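Local coordinates for protein ASCH domain (Vibrio cholerae TMA 21, PDB 3S9X) that is of unknown function but, as an ASCH domain related to PUA domains, may bind RNA, at residues V46-I51 and K88-I93; A34-A39 and V81-D86. All coordinates share one frame; numbering follows the deposited sequence. Where two conformers were deposited one is given.

Interaction 1: V46-I51 and K88-I93; sequences VCADLI and KPICII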
ATOM      1  N   VAL A  46      -8.183   1.679 -10.552  1.00  8.28           N
ATOM      2  CA  VAL A  46      -7.621   0.436 -11.137  1.00  8.60           C
ATOM      3  C   VAL A  46      -6.887  -0.372 -10.069  1.00  9.28           C
ATOM      4  O   VAL A  46      -7.091  -1.593  -9.928  1.00  9.41           O
ATOM      5  CB  VAL A  46      -6.726   0.752 -12.390  1.00  9.36           C
ATOM      6  CG1 VAL A  46      -5.752  -0.431 -12.676  1.00 11.64           C
ATOM      7  CG2 VAL A  46      -7.587   1.101 -13.585  1.00 10.78           C
ATOM      8  N   CYS A  47      -6.062   0.282  -9.268  1.00  8.91           N
ATOM      9  CA  CYS A  47      -5.326  -0.472  -8.229  1.00  9.66           C
ATOM     10  C   CYS A  47      -6.243  -1.037  -7.137  1.00  8.43           C
ATOM     11  O   CYS A  47      -5.997  -2.151  -6.699  1.00  8.19           O
ATOM     12  CB  CYS A  47      -4.251   0.366  -7.576  1.00 10.53           C
ATOM     13  SG  CYS A  47      -2.736   0.459  -8.582  1.00 12.56           S
ATOM     14  N   ALA A  48      -7.277  -0.301  -6.732  1.00  8.65           N
ATOM     15  CA  ALA A  48      -8.173  -0.893  -5.733  1.00  7.35           C
ATOM     16  C   ALA A  48      -8.749  -2.195  -6.293  1.00  7.47           C
ATOM     17  O   ALA A  48      -8.903  -3.181  -5.580  1.00  8.83           O
ATOM     18  CB  ALA A  48      -9.249   0.072  -5.368  1.00  9.22           C
ATOM     19  N   ASP A  49      -9.137  -2.189  -7.580  1.00  8.18           N
ATOM     20  CA  ASP A  49      -9.715  -3.356  -8.190  1.00  8.89           C
ATOM     21  C   ASP A  49      -8.702  -4.479  -8.405  1.00  8.17           C
ATOM     22  O   ASP A  49      -9.042  -5.644  -8.227  1.00  8.79           O
ATOM     23  CB  ASP A  49     -10.366  -2.982  -9.555  1.00  9.82           C
ATOM     24  CG  ASP A  49     -11.293  -4.027 -10.023  1.00 10.63           C
ATOM     25  OD1 ASP A  49     -12.293  -4.282  -9.352  1.00 15.81           O
ATOM     26  OD2 ASP A  49     -10.994  -4.598 -11.074  1.00 14.83           O
ATOM     27  N   LEU A  50      -7.478  -4.155  -8.779  1.00  8.60           N
ATOM     28  CA  LEU A  50      -6.425  -5.158  -8.876  1.00  8.41           C
ATOM     29  C   LEU A  50      -6.201  -5.793  -7.544  1.00  8.02           C
ATOM     30  O   LEU A  50      -5.959  -7.014  -7.439  1.00  9.66           O
ATOM     31  CB  LEU A  50      -5.113  -4.518  -9.368  1.00  8.40           C
ATOM     32  CG  LEU A  50      -5.017  -4.132 -10.817  1.00  9.23           C
ATOM     33  CD1 LEU A  50      -3.761  -3.299 -11.007  1.00 10.12           C
ATOM     34  CD2 LEU A  50      -5.053  -5.355 -11.782  1.00 11.27           C
ATOM     35  N   ILE A  51      -6.205  -4.978  -6.465  1.00  8.27           N
ATOM     36  CA  ILE A  51      -5.975  -5.554  -5.128  1.00  8.38           C
ATOM     37  C   ILE A  51      -7.141  -6.484  -4.760  1.00  7.66           C
ATOM     38  O   ILE A  51      -6.957  -7.618  -4.340  1.00  8.20           O
ATOM     39  CB  ILE A  51      -5.807  -4.486  -4.043  1.00  8.23           C
ATOM     40  CG1 ILE A  51      -4.519  -3.670  -4.324  1.00  7.32           C
ATOM     41  CG2 ILE A  51      -5.823  -5.037  -2.639  1.00  8.79           C
ATOM     42  CD1 ILE A  51      -4.322  -2.400  -3.537  1.00 10.01           C
ATOM     43  N   LYS A  88     -14.767   5.330  -1.161  1.00  8.73           N
ATOM     44  CA  LYS A  88     -15.617   4.180  -1.037  1.00  7.48           C
ATOM     45  C   LYS A  88     -14.761   2.976  -0.681  1.00  8.04           C
ATOM     46  O   LYS A  88     -13.847   2.667  -1.414  1.00  8.05           O
ATOM     47  CB  LYS A  88     -16.412   3.897  -2.301  1.00  8.62           C
ATOM     48  CG  LYS A  88     -17.367   2.735  -2.122  1.00 11.25           C
ATOM     49  CD  LYS A  88     -18.073   2.374  -3.465  1.00 15.36           C
ATOM     50  CE  LYS A  88     -18.941   1.121  -3.375  1.00 19.68           C
ATOM     51  NZ  LYS A  88     -19.798   1.119  -2.111  1.00 25.77           N
ATOM     52  N   PRO A  89     -15.060   2.285   0.409  1.00  8.42           N
ATOM     53  CA  PRO A  89     -14.261   1.040   0.721  1.00  7.98           C
ATOM     54  C   PRO A  89     -14.433  -0.020  -0.368  1.00  7.75           C
ATOM     55  O   PRO A  89     -15.604  -0.299  -0.732  1.00  9.34           O
ATOM     56  CB  PRO A  89     -14.809   0.617   2.070  1.00  8.87           C
ATOM     57  CG  PRO A  89     -15.331   1.903   2.709  1.00 10.67           C
ATOM     58  CD  PRO A  89     -15.967   2.650   1.510  1.00 10.40           C
ATOM     59  N   ILE A  90     -13.314  -0.583  -0.819  1.00  7.34           N
ATOM     60  CA  ILE A  90     -13.382  -1.645  -1.839  1.00  8.13           C
ATOM     61  C   ILE A  90     -12.968  -2.999  -1.183  1.00  7.13           C
ATOM     62  O   ILE A  90     -13.612  -4.019  -1.395  1.00  8.85           O
ATOM     63  CB  ILE A  90     -12.435  -1.313  -2.985  1.00  8.66           C
ATOM     64  CG1 ILE A  90     -12.857   0.023  -3.703  1.00  9.11           C
ATOM     65  CG2 ILE A  90     -12.338  -2.523  -3.956  1.00  9.92           C
ATOM     66  CD1 ILE A  90     -14.276   0.058  -4.171  1.00 11.37           C
ATOM     67  N   CYS A  91     -11.908  -3.010  -0.389  1.00  7.17           N
ATOM     68  CA  CYS A  91     -11.462  -4.236   0.269  1.00  7.77           C
ATOM     69  C   CYS A  91     -10.588  -3.833   1.474  1.00  6.72           C
ATOM     70  O   CYS A  91     -10.305  -2.690   1.684  1.00  7.38           O
ATOM     71  CB  CYS A  91     -10.776  -5.179  -0.694  1.00  6.86           C
ATOM     72  SG  CYS A  91      -9.240  -4.568  -1.374  1.00  9.32           S
ATOM     73  N   ILE A  92     -10.219  -4.854   2.250  1.00  7.12           N
ATOM     74  CA  ILE A  92      -9.315  -4.659   3.356  1.00  6.64           C
ATOM     75  C   ILE A  92      -8.099  -5.593   3.115  1.00  6.37           C
ATOM     76  O   ILE A  92      -8.311  -6.788   2.852  1.00  7.96           O
ATOM     77  CB  ILE A  92      -9.941  -4.936   4.754  1.00  8.05           C
ATOM     78  CG1 ILE A  92     -11.216  -4.124   4.899  1.00  8.14           C
ATOM     79  CG2 ILE A  92      -8.950  -4.640   5.886  1.00  8.97           C
ATOM     80  CD1 ILE A  92     -11.963  -4.276   6.216  1.00  9.27           C
ATOM     81  N   ILE A  93      -6.901  -5.052   3.296  1.00  7.04           N
ATOM     82  CA  ILE A  93      -5.688  -5.793   3.173  1.00  7.69           C
ATOM     83  C   ILE A  93      -4.955  -5.895   4.482  1.00  7.54           C
ATOM     84  O   ILE A  93      -5.103  -4.999   5.333  1.00  8.57           O
ATOM     85  CB  ILE A  93      -4.786  -5.276   2.074  1.00  7.41           C
ATOM     86  CG1 ILE A  93      -4.318  -3.840   2.333  1.00  8.36           C
ATOM     87  CG2 ILE A  93      -5.395  -5.438   0.680  1.00  8.23           C
ATOM     88  CD1 ILE A  93      -3.318  -3.230   1.387  1.00 10.12           C
TER
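Ile90 CG2 stands over one face of the Ala48 carbonyl, 3.9 Å from its O atom, with Cys91 SG more distant from that oxygen at 4.4 Å; no aromatic ring or side-chain amide takes part. Everything else is aliphatic or sulfur contact, and no hydrogen bond crosses. Ala48 CB lies 4.0 Å from Ile90 CG1, so that small side chain meets the beginning of the strand. One turn on, Ile51 makes the tighter contacts through a single methyl. Its CG2 is anti to the backbone N, with CG1 beside that nitrogen (chi1 -65°), and it sits 3.7 Å from Cys91 SG. The same Ile51 CG2 presses on Ile93 CG2 at 3.4 Å, a snug methyl-to-methyl approach, shorter than carbons normally keep, the two isoleucines crossing at about a right angle. Ile90 and Cys91 can both point at the helix because they form a classic beta bulge opposite Val82, which breaks the usual alternation. The short axes of helix 46-51 and strand 89-93 approach to 8.1 Å and cross at 51°. Around this buried layer, Ile51 also touches Val156 of strand 148-158, while Val82 of strand 79-83 packs on Cys91 and Ile93. On the opposite face of the sheet, Ile92 rests against Phe13 and Tyr17 of helix 8-19.

Interaction 2: A34-A39 and V81-D86; sequences ADYFCA and VVTNWD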
ATOM      1  N   ALA A  34      -6.880   3.758   6.479  1.00  8.10           N
ATOM      2  CA  ALA A  34      -7.833   3.780   5.367  1.00  8.44           C
ATOM      3  C   ALA A  34      -7.307   4.753   4.337  1.00  8.41           C
ATOM      4  O   ALA A  34      -7.013   5.884   4.646  1.00 11.15           O
ATOM      5  CB  ALA A  34      -9.282   4.195   5.831  1.00  9.62           C
ATOM      6  N   ASP A  35      -7.100   4.298   3.107  1.00  8.47           N
ATOM      7  CA  ASP A  35      -6.524   5.165   2.065  0.50  9.80           C
ATOM      8  C   ASP A  35      -6.731   4.469   0.707  1.00  8.02           C
ATOM      9  O   ASP A  35      -6.976   3.269   0.625  1.00  8.66           O
ATOM     10  CB  ASP A  35      -5.001   5.265   2.322  0.50 10.17           C
ATOM     11  CG  ASP A  35      -4.426   6.689   2.375  0.50 18.36           C
ATOM     12  OD1 ASP A  35      -3.318   6.873   1.782  0.50 26.25           O
ATOM     13  OD2 ASP A  35      -4.935   7.585   3.053  0.50 20.80           O
ATOM     14  N   TYR A  36      -6.579   5.256  -0.346  1.00  8.44           N
ATOM     15  CA  TYR A  36      -6.426   4.780  -1.675  1.00  8.15           C
ATOM     16  C   TYR A  36      -4.962   4.628  -2.017  1.00  9.30           C
ATOM     17  O   TYR A  36      -4.097   5.195  -1.353  1.00  9.82           O
ATOM     18  CB  TYR A  36      -7.201   5.640  -2.711  1.00  8.89           C
ATOM     19  CG  TYR A  36      -6.808   7.095  -2.778  1.00  8.12           C
ATOM     20  CD1 TYR A  36      -5.656   7.496  -3.464  1.00  9.41           C
ATOM     21  CD2 TYR A  36      -7.566   8.055  -2.161  1.00 11.27           C
ATOM     22  CE1 TYR A  36      -5.275   8.811  -3.484  1.00 11.02           C
ATOM     23  CE2 TYR A  36      -7.254   9.412  -2.263  1.00 14.01           C
ATOM     24  CZ  TYR A  36      -6.095   9.770  -2.945  1.00 12.55           C
ATOM     25  OH  TYR A  36      -5.742  11.106  -3.024  1.00 15.54           O
ATOM     26  N   PHE A  37      -4.678   3.862  -3.078  1.00 10.30           N
ATOM     27  CA  PHE A  37      -3.354   3.723  -3.628  1.00 10.05           C
ATOM     28  C   PHE A  37      -3.223   4.708  -4.793  1.00 11.25           C
ATOM     29  O   PHE A  37      -4.224   5.126  -5.412  1.00 11.29           O
ATOM     30  CB  PHE A  37      -3.169   2.306  -4.185  1.00 10.45           C
ATOM     31  CG  PHE A  37      -2.840   1.261  -3.118  1.00 10.26           C
ATOM     32  CD1 PHE A  37      -1.575   0.766  -3.024  1.00 13.22           C
ATOM     33  CD2 PHE A  37      -3.754   0.875  -2.184  1.00 11.28           C
ATOM     34  CE1 PHE A  37      -1.263  -0.191  -2.052  1.00 13.91           C
ATOM     35  CE2 PHE A  37      -3.360  -0.069  -1.172  1.00 11.78           C
ATOM     36  CZ  PHE A  37      -2.134  -0.539  -1.124  1.00 10.93           C
ATOM     37  N   CYS A  38      -1.973   5.114  -5.057  1.00 10.77           N
ATOM     38  CA  CYS A  38      -1.622   5.979  -6.178  1.00 12.90           C
ATOM     39  C   CYS A  38      -1.934   7.450  -5.901  1.00 13.11           C
ATOM     40  O   CYS A  38      -2.460   7.789  -4.824  1.00 14.63           O
ATOM     41  CB  CYS A  38      -2.153   5.492  -7.536  1.00 14.04           C
ATOM     42  SG  CYS A  38      -2.077   3.773  -7.795  1.00 17.55           S
ATOM     43  N   ALA A  39      -1.664   8.304  -6.891  1.00 13.41           N
ATOM     44  CA  ALA A  39      -1.862   9.747  -6.745  1.00 13.10           C
ATOM     45  C   ALA A  39      -2.800  10.329  -7.776  1.00 12.59           C
ATOM     46  O   ALA A  39      -2.895  11.530  -7.893  1.00 14.21           O
ATOM     47  CB  ALA A  39      -0.473  10.477  -6.778  1.00 16.84           C
ATOM     48  N   VAL A  81      -7.959  -0.409   5.089  1.00  6.75           N
ATOM     49  CA  VAL A  81      -9.126  -0.323   4.283  1.00  8.19           C
ATOM     50  C   VAL A  81      -8.687   0.358   2.993  1.00  6.71           C
ATOM     51  O   VAL A  81      -8.312   1.547   3.005  1.00  8.28           O
ATOM     52  CB  VAL A  81     -10.324   0.421   4.952  1.00  8.74           C
ATOM     53  CG1 VAL A  81     -11.484   0.464   3.980  1.00 10.55           C
ATOM     54  CG2 VAL A  81     -10.645  -0.208   6.324  1.00 10.59           C
ATOM     55  N   VAL A  82      -8.762  -0.378   1.904  1.00  7.33           N
ATOM     56  CA  VAL A  82      -8.416   0.110   0.536  1.00  6.50           C
ATOM     57  C   VAL A  82      -9.649   0.743  -0.035  1.00  6.95           C
ATOM     58  O   VAL A  82     -10.642   0.063  -0.264  1.00  8.02           O
ATOM     59  CB  VAL A  82      -7.871  -1.020  -0.341  1.00  7.82           C
ATOM     60  CG1 VAL A  82      -7.542  -0.491  -1.762  1.00 10.27           C
ATOM     61  CG2 VAL A  82      -6.705  -1.747   0.345  1.00  8.84           C
ATOM     62  N   THR A  83      -9.617   2.056  -0.216  1.00  8.30           N
ATOM     63  CA  THR A  83     -10.729   2.757  -0.834  1.00  8.10           C
ATOM     64  C   THR A  83     -10.405   3.076  -2.300  1.00  8.45           C
ATOM     65  O   THR A  83      -9.231   2.998  -2.734  1.00  8.17           O
ATOM     66  CB  THR A  83     -11.048   4.055  -0.114  1.00  9.10           C
ATOM     67  OG1 THR A  83     -10.094   5.052  -0.404  1.00 10.42           O
ATOM     68  CG2 THR A  83     -11.140   3.879   1.431  1.00 10.00           C
ATOM     69  N   ASN A  84     -11.437   3.431  -3.037  1.00  7.88           N
ATOM     70  CA  ASN A  84     -11.228   4.064  -4.293  1.00  8.15           C
ATOM     71  C   ASN A  84     -10.918   5.535  -4.108  1.00  7.62           C
ATOM     72  O   ASN A  84     -10.750   6.031  -3.003  1.00  7.91           O
ATOM     73  CB  ASN A  84     -12.388   3.765  -5.262  1.00  8.65           C
ATOM     74  CG  ASN A  84     -13.681   4.479  -4.917  1.00  8.50           C
ATOM     75  OD1 ASN A  84     -13.710   5.353  -4.032  1.00  9.17           O
ATOM     76  ND2 ASN A  84     -14.753   4.051  -5.591  1.00  9.39           N
ATOM     77  N   TRP A  85     -10.759   6.259  -5.218  1.00  7.40           N
ATOM     78  CA  TRP A  85     -10.408   7.663  -5.166  1.00  8.20           C
ATOM     79  C   TRP A  85     -11.330   8.491  -4.294  1.00  7.94           C
ATOM     80  O   TRP A  85     -10.860   9.450  -3.682  1.00  9.49           O
ATOM     81  CB  TRP A  85     -10.364   8.189  -6.615  1.00  8.70           C
ATOM     82  CG  TRP A  85     -10.000   9.635  -6.801  1.00  7.72           C
ATOM     83  CD1 TRP A  85     -10.845  10.627  -7.147  1.00  9.56           C
ATOM     84  CD2 TRP A  85      -8.712  10.243  -6.681  1.00  9.53           C
ATOM     85  NE1 TRP A  85     -10.149  11.829  -7.326  1.00  9.95           N
ATOM     86  CE2 TRP A  85      -8.835  11.591  -7.042  1.00  9.69           C
ATOM     87  CE3 TRP A  85      -7.433   9.742  -6.336  1.00 10.55           C
ATOM     88  CZ2 TRP A  85      -7.778  12.461  -7.044  1.00 11.18           C
ATOM     89  CZ3 TRP A  85      -6.350  10.656  -6.368  1.00 10.95           C
ATOM     90  CH2 TRP A  85      -6.546  11.971  -6.768  1.00 11.60           C
ATOM     91  N   ASP A  86     -12.594   8.134  -4.369  1.00  9.69           N
ATOM     92  CA  ASP A  86     -13.652   8.807  -3.678  1.00  9.35           C
ATOM     93  C   ASP A  86     -13.979   8.312  -2.264  1.00  8.49           C
ATOM     94  O   ASP A  86     -14.963   8.768  -1.689  1.00 10.89           O
ATOM     95  CB  ASP A  86     -14.869   8.817  -4.576  1.00  9.85           C
ATOM     96  CG  ASP A  86     -14.708   9.889  -5.669  1.00 12.15           C
ATOM     97  OD1 ASP A  86     -14.663  11.111  -5.281  1.00 17.08           O
ATOM     98  OD2 ASP A  86     -14.758   9.542  -6.848  1.00 20.24           O
TER
HETATM   99  O   HOH W   1      -6.909   2.537  -4.325  1.00 10.73           O
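Tyr36 and Trp85 reach each other by contrasting first torsions: Tyr36 CG stands between its backbone N and carbonyl carbon (chi1 60°), whereas Trp85 CG is anti to its own N (chi1 -179°), and the two side chains run side by side, pointing the same way. Trp85 CE3 lies over one face of the tyrosine ring, offset toward the rim, and Tyr36 CZ comes 3.5 Å from Trp85 CZ3. The rings meet obliquely, planes at 45°, with the centroid of the Tyr36 ring 4.8 Å from that of the Trp85 six-membered ring. Nearer the backbone, Tyr36 CB packs 3.3 Å from Thr83 O. The Thr83 hydroxyl, OG1, sits at the tyrosine edge and donates its proton to a lone pair of Asn84 O, 2.9 Å away. These side chains continue a parallel pairing of strands 32-35 and 79-83, in which 32-35 is an outermost strand of the mixed five-stranded sheet of this ASCH domain. Asp35 bonds to the residues either side of Val82, as parallel strands do: Asp35 N donates to Val81 O at 3.0 Å, and Asp35 O accepts Thr83 N at 3.0 Å. Gln80 NE2 is a further donor to Asp35 O. Past Tyr36 the backbones separate, and a water makes the next link, accepting from Phe37 N at 2.9 Å and donating to Thr83 O at 2.9 Å. Ala34 CB meets Val81 CB on one sheet face, toward Ser10 of helix 8-19. On the other, Val82 CG2 lies at the edge of the Phe37 ring, which also touches Ile93 of strand 89-102.

From the N terminus the segments run 34-39, 46-51, 81-86, 88-93, so the two contacts cross rather than nest. Interaction 2 closes a loop of 41 residues, bringing strand 32-35 beside strand 79-83; interaction 1 closes one of 36 residues, laying helix 41-52 on strand 89-102. Each contact thus takes one partner from strand 32-35 and the helix 41-52 that follows it, and the other from the consecutive strands 79-83 and 89-102. Those two strands are neighbours in the sheet, joined by probable backbone hydrogen bonds between Val82 and both Ile90 and Cys91. Ile51 CD1 packs 3.5 Å from Phe37 CE2, so the loop after strand 32-35 packs on the helix that follows it.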